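Local coordinates for beta-hydroxyacid dehydrogenase, 3-hydroxyisobutyrate dehydrogenase (Saccharomonospora xinjiangensis XJ-54, PDB 6GRL), which reduces imines as an S-selective imine reductase linked to reductive amination, probably drawing hydride from NADPH, at residues Ser33-Ala38 with Val81-Asp86; Arg45-Asn50 with Val74-Phe79; Trp49-Ser54 with Val90-Gly95. One frame throughout, in Å; residues are numbered along the deposited sequence. Where two conformers were deposited one is given.

Interaction 1. Residues Ser33-Ala38 with Val81-Asp86; sequences SAIARA and VVCLLD
Ile35 packs helix 30-41 against the end of strand 79-82, its two arms on different partners. Its long arm runs toward Cys83, with CD1 lying 3.6 Å from Cys83 SG in the conformer described here. A second conformer of the cysteine exists, so the sulfur distance belongs to this copy alone. CD1 is also 4.2 Å from Cys83 CB, which makes the approach an end-on methyl against the CB-SG bond. The short arm serves Val81: Ile35 CG2 reaches Val81 CG1 at 4.3 Å, a looser apolar touch. With chi1 at -71°, CG1 stands beside the backbone N of Ile35 and CG2 anti to it, and this spreads the two branches along the strand to meet two residues on its same side. The backbones themselves keep well apart, Ile35 CA and Cys83 CA being 8.3 Å from each other at the nearest point, and the gap is bridged by side chains that bury 109 Å² in all.

This is the layer packing of a Rossmann domain, where the first helix packs on one face of the sheet, here its parallel part. Val81 and Cys83 are held in that sheet by backbone hydrogen bonds to the neighbouring strand, Val81 to Thr24 and Leu26, Cys83 to Leu26. Cys83 also touches the residues of a probable GxGxxG turn (Gly27, Gly29, Gly32), whose usual role is to let a dinucleotide phosphate approach the helix start.

The three side chains are all buried, and no hydrogen bond joins the segments, so the contact between them is apolar packing. Leu109 extends the apolar patch by touching both Ile35 and Val81.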
loop_
_atom_site.group_PDB
_atom_site.type_symbol
_atom_site.label_atom_id
_atom_site.label_comp_id
_atom_site.label_asym_id
_atom_site.label_seq_id
_atom_site.Cartn_x
_atom_site.Cartn_y
_atom_site.Cartn_z
ATOM N N SER A 33 15.243 -5.208 -9.638
ATOM C CA SER A 33 15.642 -5.936 -10.838
ATOM C C SER A 33 14.448 -6.198 -11.745
ATOM O O SER A 33 14.561 -6.097 -12.972
ATOM C CB SER A 33 16.322 -7.252 -10.459
ATOM O OG SER A 33 17.545 -7.022 -9.782
ATOM N N ALA A 34 13.296 -6.535 -11.159
ATOM C CA ALA A 34 12.099 -6.771 -11.960
ATOM C C ALA A 34 11.626 -5.490 -12.635
ATOM O O ALA A 34 11.138 -5.524 -13.770
ATOM C CB ALA A 34 10.990 -7.360 -11.087
ATOM N N ILE A 35 11.765 -4.354 -11.952
ATOM C CA ILE A 35 11.398 -3.077 -12.552
ATOM C C ILE A 35 12.354 -2.731 -13.688
ATOM O O ILE A 35 11.930 -2.319 -14.775
ATOM C CB ILE A 35 11.364 -1.976 -11.477
ATOM C CG1 ILE A 35 10.165 -2.191 -10.552
ATOM C CG2 ILE A 35 11.322 -0.594 -12.116
ATOM C CD1 ILE A 35 10.262 -1.452 -9.244
ATOM N N ALA A 36 13.658 -2.896 -13.454
ATOM C CA ALA A 36 14.634 -2.634 -14.507
ATOM C C ALA A 36 14.409 -3.547 -15.705
ATOM O O ALA A 36 14.502 -3.104 -16.856
ATOM C CB ALA A 36 16.053 -2.798 -13.962
ATOM N N ARG A 37 14.106 -4.824 -15.452
ATOM C CA ARG A 37 13.817 -5.754 -16.541
ATOM C C ARG A 37 12.628 -5.283 -17.366
ATOM O O ARG A 37 12.659 -5.334 -18.601
ATOM C CB ARG A 37 13.550 -7.154 -15.987
ATOM C CG ARG A 37 14.794 -7.964 -15.675
ATOM C CD ARG A 37 14.462 -9.447 -15.572
ATOM N NE ARG A 37 13.416 -9.705 -14.587
ATOM C CZ ARG A 37 13.643 -9.913 -13.293
ATOM N NH1 ARG A 37 14.883 -9.896 -12.826
ATOM N NH2 ARG A 37 12.630 -10.138 -12.467
ATOM N N ALA A 38 11.567 -4.821 -16.699
ATOM C CA ALA A 38 10.379 -4.374 -17.417
ATOM C C ALA A 38 10.699 -3.204 -18.338
ATOM O O ALA A 38 10.208 -3.146 -19.472
ATOM C CB ALA A 38 9.277 -3.996 -16.428
ATOM N N VAL A 81 14.248 6.168 -11.361
ATOM C CA VAL A 81 13.385 5.340 -10.524
ATOM C C VAL A 81 14.223 4.778 -9.384
ATOM O O VAL A 81 15.283 4.184 -9.618
ATOM C CB VAL A 81 12.732 4.210 -11.337
ATOM C CG1 VAL A 81 11.827 3.371 -10.447
ATOM C CG2 VAL A 81 11.959 4.783 -12.511
ATOM N N VAL A 82 13.750 4.965 -8.153
ATOM C CA VAL A 82 14.459 4.538 -6.951
ATOM C C VAL A 82 13.700 3.371 -6.336
ATOM O O VAL A 82 12.543 3.521 -5.922
ATOM C CB VAL A 82 14.605 5.688 -5.942
ATOM C CG1 VAL A 82 15.493 5.270 -4.775
ATOM C CG2 VAL A 82 15.154 6.929 -6.627
ATOM N N CYS A 83 14.349 2.202 -6.271
ATOM C CA CYS A 83 13.755 1.000 -5.682
ATOM C C CYS A 83 14.820 0.334 -4.806
ATOM O O CYS A 83 15.520 -0.589 -5.229
ATOM C CB CYS A 83 13.233 0.054 -6.759
ATOM S SG CYS A 83 12.114 -1.213 -6.135
ATOM N N LEU A 84 14.932 0.805 -3.571
ATOM C CA LEU A 84 15.920 0.311 -2.629
ATOM C C LEU A 84 15.229 -0.437 -1.491
ATOM O O LEU A 84 14.024 -0.713 -1.538
ATOM C CB LEU A 84 16.776 1.475 -2.128
ATOM C CG LEU A 84 17.616 2.141 -3.221
ATOM C CD1 LEU A 84 18.044 3.537 -2.805
ATOM C CD2 LEU A 84 18.830 1.286 -3.556
ATOM N N LEU A 85 16.003 -0.771 -0.457
ATOM C CA LEU A 85 15.483 -1.609 0.618
ATOM C C LEU A 85 14.472 -0.852 1.471
ATOM O O LEU A 85 13.348 -1.323 1.684
ATOM C CB LEU A 85 16.635 -2.129 1.478
ATOM C CG LEU A 85 16.237 -3.042 2.638
ATOM C CD1 LEU A 85 15.501 -4.268 2.121
ATOM C CD2 LEU A 85 17.461 -3.447 3.446
ATOM N N ASP A 86 14.852 0.319 1.972
ATOM C CA ASP A 86 13.984 1.099 2.844
ATOM C C ASP A 86 14.355 2.571 2.705
ATOM O O ASP A 86 15.192 2.943 1.876
ATOM C CB ASP A 86 14.085 0.600 4.292
ATOM C CG ASP A 86 15.516 0.537 4.795
ATOM O OD1 ASP A 86 16.435 0.951 4.057
ATOM O OD2 ASP A 86 15.724 0.065 5.933
#

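Interaction 2. Residues Arg45-Asn50 with Val74-Phe79; sequences RTTVWN and VEASRF
Strand 46-49 of the Rossmann-domain sheet, between strands 65-66 and 23-26, is joined to a type I beta turn, Val74 to Ser77, where Ala76 lies against Thr47 and takes a hydrogen bond from Arg45. The turn leads from helix 70-74 toward strand 79-82, while Thr47 belongs to strand 46-49.

Ala76 offers two different surfaces. Its methyl group packs on the threonine, with CB 3.3 Å from Thr47 OG1, 3.8 Å from Thr47 CB and 4.0 Å from Thr47 CG2, so that it sits against the branch point and both arms. Its carbonyl oxygen points at roughly a right angle to the methyl, to the arginine: Arg45 NH2 donates to Ala76 O at 2.6 Å. The donor lies almost on the extension of the carbonyl bond (C=O...N 172°), yet the hydrogen bond is bent, N-H...O 140°, and the oxygen lies 26° out of the guanidinium plane. Arg45 gets there by an otherwise extended chain that kinks at chi3, turning the edge of the guanidinium toward the carbonyl of the turn. The arginine has a second conformer and touches a crystal neighbour, so the bond holds for the conformer described and is otherwise uncertain.

A water molecule completes the junction. It donates a hydrogen bond to Arg45 O at 2.8 Å and meets Thr47 OG1 at 2.7 Å and Ser77 OG at 2.7 Å, standing over one face of the Arg45 guanidinium, away from its centre. Ser77 OG has another partner in Thr24 OG1 on the adjoining strand, although Ser77 too is modelled in two conformers.

The chemistry is layered. Two buried hydroxyls are joined through one water, whereas the bond from the exposed Arg45 probably adds an adaptable tie to a junction made of methyl packing and one bridging water.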
loop_
_atom_site.group_PDB
_atom_site.type_symbol
_atom_site.label_atom_id
_atom_site.label_comp_id
_atom_site.label_asym_id
_atom_site.label_seq_id
_atom_site.Cartn_x
_atom_site.Cartn_y
_atom_site.Cartn_z
ATOM N N ARG A 45 16.278 2.762 -23.028
ATOM C CA ARG A 45 17.707 2.774 -22.727
ATOM C C ARG A 45 17.852 2.850 -21.214
ATOM O O ARG A 45 17.758 3.926 -20.620
ATOM C CB ARG A 45 18.399 3.947 -23.413
ATOM C CG ARG A 45 19.881 4.059 -23.092
ATOM C CD ARG A 45 20.552 5.141 -23.923
ATOM N NE ARG A 45 20.182 6.483 -23.481
ATOM C CZ ARG A 45 20.758 7.127 -22.470
ATOM N NH1 ARG A 45 21.737 6.551 -21.786
ATOM N NH2 ARG A 45 20.352 8.346 -22.142
ATOM N N THR A 46 18.062 1.700 -20.584
ATOM C CA THR A 46 18.006 1.574 -19.134
ATOM C C THR A 46 19.404 1.513 -18.538
ATOM O O THR A 46 20.228 0.688 -18.948
ATOM C CB THR A 46 17.208 0.329 -18.746
ATOM O OG1 THR A 46 15.932 0.365 -19.399
ATOM C CG2 THR A 46 17.000 0.264 -17.241
ATOM N N THR A 47 19.663 2.388 -17.571
ATOM C CA THR A 47 20.913 2.412 -16.827
ATOM C C THR A 47 20.634 1.999 -15.390
ATOM O O THR A 47 19.728 2.542 -14.750
ATOM C CB THR A 47 21.555 3.800 -16.871
ATOM O OG1 THR A 47 21.771 4.178 -18.237
ATOM C CG2 THR A 47 22.884 3.800 -16.126
ATOM N N VAL A 48 21.401 1.036 -14.888
ATOM C CA VAL A 48 21.143 0.463 -13.574
ATOM C C VAL A 48 22.351 0.677 -12.672
ATOM O O VAL A 48 23.491 0.795 -13.133
ATOM C CB VAL A 48 20.790 -1.039 -13.659
ATOM C CG1 VAL A 48 19.528 -1.246 -14.484
ATOM C CG2 VAL A 48 21.953 -1.837 -14.239
ATOM N N TRP A 49 22.079 0.733 -11.370
ATOM C CA TRP A 49 23.102 0.807 -10.341
ATOM C C TRP A 49 22.632 0.020 -9.127
ATOM O O TRP A 49 21.439 -0.015 -8.816
ATOM C CB TRP A 49 23.410 2.257 -9.935
ATOM C CG TRP A 49 24.371 2.355 -8.785
ATOM C CD1 TRP A 49 25.730 2.453 -8.860
ATOM C CD2 TRP A 49 24.046 2.345 -7.388
ATOM N NE1 TRP A 49 26.271 2.509 -7.599
ATOM C CE2 TRP A 49 25.259 2.445 -6.678
ATOM C CE3 TRP A 49 22.848 2.264 -6.671
ATOM C CZ2 TRP A 49 25.310 2.467 -5.285
ATOM C CZ3 TRP A 49 22.902 2.284 -5.287
ATOM C CH2 TRP A 49 24.122 2.385 -4.610
ATOM N N ASN A 50 23.583 -0.614 -8.447
ATOM C CA ASN A 50 23.314 -1.334 -7.212
ATOM C C ASN A 50 24.529 -1.215 -6.306
ATOM O O ASN A 50 25.668 -1.179 -6.779
ATOM C CB ASN A 50 23.004 -2.813 -7.468
ATOM C CG ASN A 50 22.306 -3.476 -6.294
ATOM O OD1 ASN A 50 21.315 -2.964 -5.771
ATOM N ND2 ASN A 50 22.858 -4.596 -5.841
ATOM N N VAL A 74 22.450 8.621 -12.484
ATOM C CA VAL A 74 21.453 9.670 -12.680
ATOM C C VAL A 74 21.817 10.554 -13.867
ATOM O O VAL A 74 20.933 11.145 -14.500
ATOM C CB VAL A 74 21.266 10.500 -11.395
ATOM C CG1 VAL A 74 20.830 9.608 -10.240
ATOM C CG2 VAL A 74 22.534 11.268 -11.048
ATOM N N GLU A 75 23.106 10.658 -14.199
ATOM C CA GLU A 75 23.514 11.458 -15.346
ATOM C C GLU A 75 23.089 10.846 -16.674
ATOM O O GLU A 75 23.151 11.530 -17.701
ATOM C CB GLU A 75 25.031 11.659 -15.333
ATOM C CG GLU A 75 25.507 12.635 -14.274
ATOM C CD GLU A 75 27.017 12.673 -14.147
ATOM O OE1 GLU A 75 27.695 11.851 -14.797
ATOM O OE2 GLU A 75 27.526 13.525 -13.389
ATOM N N ALA A 76 22.651 9.589 -16.679
ATOM C CA ALA A 76 22.327 8.910 -17.924
ATOM C C ALA A 76 20.911 9.186 -18.414
ATOM O O ALA A 76 20.641 8.990 -19.604
ATOM C CB ALA A 76 22.516 7.401 -17.760
ATOM N N SER A 77 20.003 9.632 -17.546
ATOM C CA SER A 77 18.602 9.767 -17.925
ATOM C C SER A 77 17.963 10.916 -17.160
ATOM O O SER A 77 18.441 11.325 -16.100
ATOM C CB SER A 77 17.814 8.475 -17.659
ATOM O OG SER A 77 18.654 7.334 -17.658
ATOM N N ARG A 78 16.855 11.418 -17.713
ATOM C CA ARG A 78 16.028 12.392 -17.014
ATOM C C ARG A 78 15.080 11.715 -16.032
ATOM O O ARG A 78 14.713 12.310 -15.014
ATOM C CB ARG A 78 15.231 13.224 -18.026
ATOM C CG ARG A 78 14.175 14.132 -17.410
ATOM C CD ARG A 78 13.416 14.909 -18.470
ATOM N NE ARG A 78 12.529 15.906 -17.878
ATOM C CZ ARG A 78 11.210 15.774 -17.778
ATOM N NH1 ARG A 78 10.612 14.683 -18.236
ATOM N NH2 ARG A 78 10.489 16.737 -17.222
ATOM N N PHE A 79 14.696 10.472 -16.314
ATOM C CA PHE A 79 13.728 9.721 -15.523
ATOM C C PHE A 79 14.491 8.761 -14.614
ATOM O O PHE A 79 15.149 7.834 -15.097
ATOM C CB PHE A 79 12.776 8.973 -16.455
ATOM C CG PHE A 79 11.533 8.460 -15.792
ATOM C CD1 PHE A 79 10.496 9.319 -15.470
ATOM C CD2 PHE A 79 11.389 7.110 -15.519
ATOM C CE1 PHE A 79 9.344 8.842 -14.872
ATOM C CE2 PHE A 79 10.239 6.627 -14.923
ATOM C CZ PHE A 79 9.216 7.496 -14.598
HETATM O O HOH W 1 19.675 5.479 -19.383
#

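Interaction 3. Residues Trp49-Ser54 with Val90-Gly95; sequences WNRTAS and VDEVLG
Asn50 ND2 donates to Thr52 O at 3.0 Å and 155°, within the loop after strand 46-49, from which Trp49 and Arg51 both project toward Val93. Asn50 OD1 is held in turn by Leu28 N.

Val93 projects from helix 87-95 with CG2 as its foremost atom. The six-membered ring of the indole meets it obliquely: Trp49 CZ3 lies 3.7 Å from Val93 CG2 and 3.9 Å from Val93 CG1. Side chains from opposite directions converge here, and Pro70 of helix 70-74 touches both Trp49 and Val93.

Arg51 wraps round the same indole. Bends at chi2 (72°) and chi3 carry its guanidinium back until Trp49 CH2 stands 3.7 Å above the centre of that plane, with Arg51 CZ itself in the plane of the ring; the indole edge thus meets a guanidinium face. Arg51 NH2 then continues to Val93 CG2 at 3.7 Å and draws near Glu92, whose OE2 is 4.0 Å from it.

In Rossmann domains the loop after the second strand commonly borders the adenosine side of the cofactor, and this structure is the apo form. Glu92 OE2 lies well out of the guanidinium plane with no N-H directed at it, which implies a weak, non-directional attraction, probably secondary to the packing on Val93 and Trp49.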
loop_
_atom_site.group_PDB
_atom_site.type_symbol
_atom_site.label_atom_id
_atom_site.label_comp_id
_atom_site.label_asym_id
_atom_site.label_seq_id
_atom_site.Cartn_x
_atom_site.Cartn_y
_atom_site.Cartn_z
ATOM N N TRP A 49 22.079 0.733 -11.370
ATOM C CA TRP A 49 23.102 0.807 -10.341
ATOM C C TRP A 49 22.632 0.020 -9.127
ATOM O O TRP A 49 21.439 -0.015 -8.816
ATOM C CB TRP A 49 23.410 2.257 -9.935
ATOM C CG TRP A 49 24.371 2.355 -8.785
ATOM C CD1 TRP A 49 25.730 2.453 -8.860
ATOM C CD2 TRP A 49 24.046 2.345 -7.388
ATOM N NE1 TRP A 49 26.271 2.509 -7.599
ATOM C CE2 TRP A 49 25.259 2.445 -6.678
ATOM C CE3 TRP A 49 22.848 2.264 -6.671
ATOM C CZ2 TRP A 49 25.310 2.467 -5.285
ATOM C CZ3 TRP A 49 22.902 2.284 -5.287
ATOM C CH2 TRP A 49 24.122 2.385 -4.610
ATOM N N ASN A 50 23.583 -0.614 -8.447
ATOM C CA ASN A 50 23.314 -1.334 -7.212
ATOM C C ASN A 50 24.529 -1.215 -6.306
ATOM O O ASN A 50 25.668 -1.179 -6.779
ATOM C CB ASN A 50 23.004 -2.813 -7.468
ATOM C CG ASN A 50 22.306 -3.476 -6.294
ATOM O OD1 ASN A 50 21.315 -2.964 -5.771
ATOM N ND2 ASN A 50 22.858 -4.596 -5.841
ATOM N N ARG A 51 24.275 -1.163 -4.994
ATOM C CA ARG A 51 25.367 -1.109 -4.025
ATOM C C ARG A 51 26.338 -2.265 -4.227
ATOM O O ARG A 51 27.560 -2.076 -4.193
ATOM C CB ARG A 51 24.805 -1.119 -2.603
ATOM C CG ARG A 51 25.865 -1.188 -1.516
ATOM C CD ARG A 51 26.611 0.129 -1.389
ATOM N NE ARG A 51 25.720 1.226 -1.023
ATOM C CZ ARG A 51 25.912 2.494 -1.375
ATOM N NH1 ARG A 51 26.966 2.831 -2.105
ATOM N NH2 ARG A 51 25.046 3.425 -0.997
ATOM N N THR A 52 25.812 -3.467 -4.445
ATOM C CA THR A 52 26.615 -4.607 -4.872
ATOM C C THR A 52 26.620 -4.619 -6.396
ATOM O O THR A 52 25.613 -4.959 -7.025
ATOM C CB THR A 52 26.055 -5.912 -4.310
ATOM O OG1 THR A 52 25.953 -5.812 -2.883
ATOM C CG2 THR A 52 26.966 -7.079 -4.666
ATOM N N ALA A 53 27.755 -4.239 -6.988
ATOM C CA ALA A 53 27.809 -4.013 -8.430
ATOM C C ALA A 53 27.560 -5.286 -9.226
ATOM O O ALA A 53 27.096 -5.214 -10.371
ATOM C CB ALA A 53 29.157 -3.404 -8.812
ATOM N N SER A 54 27.854 -6.454 -8.648
ATOM C CA SER A 54 27.693 -7.708 -9.376
ATOM C C SER A 54 26.243 -7.991 -9.742
ATOM O O SER A 54 25.991 -8.721 -10.707
ATOM C CB SER A 54 28.257 -8.869 -8.554
ATOM O OG SER A 54 27.465 -9.114 -7.405
ATOM N N VAL A 90 17.492 4.898 0.806
ATOM C CA VAL A 90 17.267 5.989 -0.139
ATOM C C VAL A 90 18.062 7.220 0.272
ATOM O O VAL A 90 18.675 7.891 -0.567
ATOM C CB VAL A 90 15.762 6.296 -0.252
ATOM C CG1 VAL A 90 15.531 7.510 -1.142
ATOM C CG2 VAL A 90 15.014 5.088 -0.789
ATOM N N ASP A 91 18.077 7.529 1.571
ATOM C CA ASP A 91 18.821 8.688 2.049
ATOM C C ASP A 91 20.313 8.541 1.775
ATOM O O ASP A 91 20.983 9.511 1.402
ATOM C CB ASP A 91 18.572 8.892 3.543
ATOM C CG ASP A 91 17.124 9.212 3.855
ATOM O OD1 ASP A 91 16.438 9.780 2.979
ATOM O OD2 ASP A 91 16.670 8.894 4.975
ATOM N N GLU A 92 20.850 7.331 1.946
ATOM C CA GLU A 92 22.278 7.121 1.736
ATOM C C GLU A 92 22.647 7.225 0.261
ATOM O O GLU A 92 23.674 7.821 -0.086
ATOM C CB GLU A 92 22.694 5.763 2.299
ATOM C CG GLU A 92 24.186 5.489 2.214
ATOM C CD GLU A 92 24.580 4.197 2.898
ATOM O OE1 GLU A 92 23.684 3.501 3.420
ATOM O OE2 GLU A 92 25.786 3.876 2.916
ATOM N N VAL A 93 21.823 6.658 -0.621
ATOM C CA VAL A 93 22.151 6.649 -2.044
ATOM C C VAL A 93 21.993 8.043 -2.638
ATOM O O VAL A 93 22.889 8.549 -3.326
ATOM C CB VAL A 93 21.288 5.613 -2.787
ATOM C CG1 VAL A 93 21.441 5.771 -4.294
ATOM C CG2 VAL A 93 21.671 4.207 -2.356
ATOM N N LEU A 94 20.852 8.687 -2.386
ATOM C CA LEU A 94 20.637 10.025 -2.927
ATOM C C LEU A 94 21.567 11.047 -2.288
ATOM O O LEU A 94 21.908 12.052 -2.922
ATOM C CB LEU A 94 19.178 10.439 -2.745
ATOM C CG LEU A 94 18.177 9.671 -3.611
ATOM C CD1 LEU A 94 16.776 10.216 -3.419
ATOM C CD2 LEU A 94 18.583 9.723 -5.076
ATOM N N GLY A 95 21.989 10.812 -1.043
ATOM C CA GLY A 95 22.955 11.693 -0.411
ATOM C C GLY A 95 24.328 11.651 -1.046
ATOM O O GLY A 95 25.090 12.615 -0.916
#

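Overall arrangement
The three contacts form a compact triangle in the Rossmann-type domain, their centres 11 to 12 Å apart. Along the chain the first segments come in order, 33-38, 45-50 and 49-54, followed by 74-79, 81-86 and 90-95. Interactions 1 and 2 reach the same sheet, one at strand 79-82 and the other at strand 46-49, and meet where Ala36 CB lies 3.8 Å from Val48 CG1. Interaction 3 starts from the end of strand 46-49, sharing Trp49 and Asn50 with interaction 2, and joins interaction 1 through Leu84 CD1, 3.7 Å from Val93 CG2. Together they tie helices, strands and loops around the probable cofactor-binding half of the enzyme.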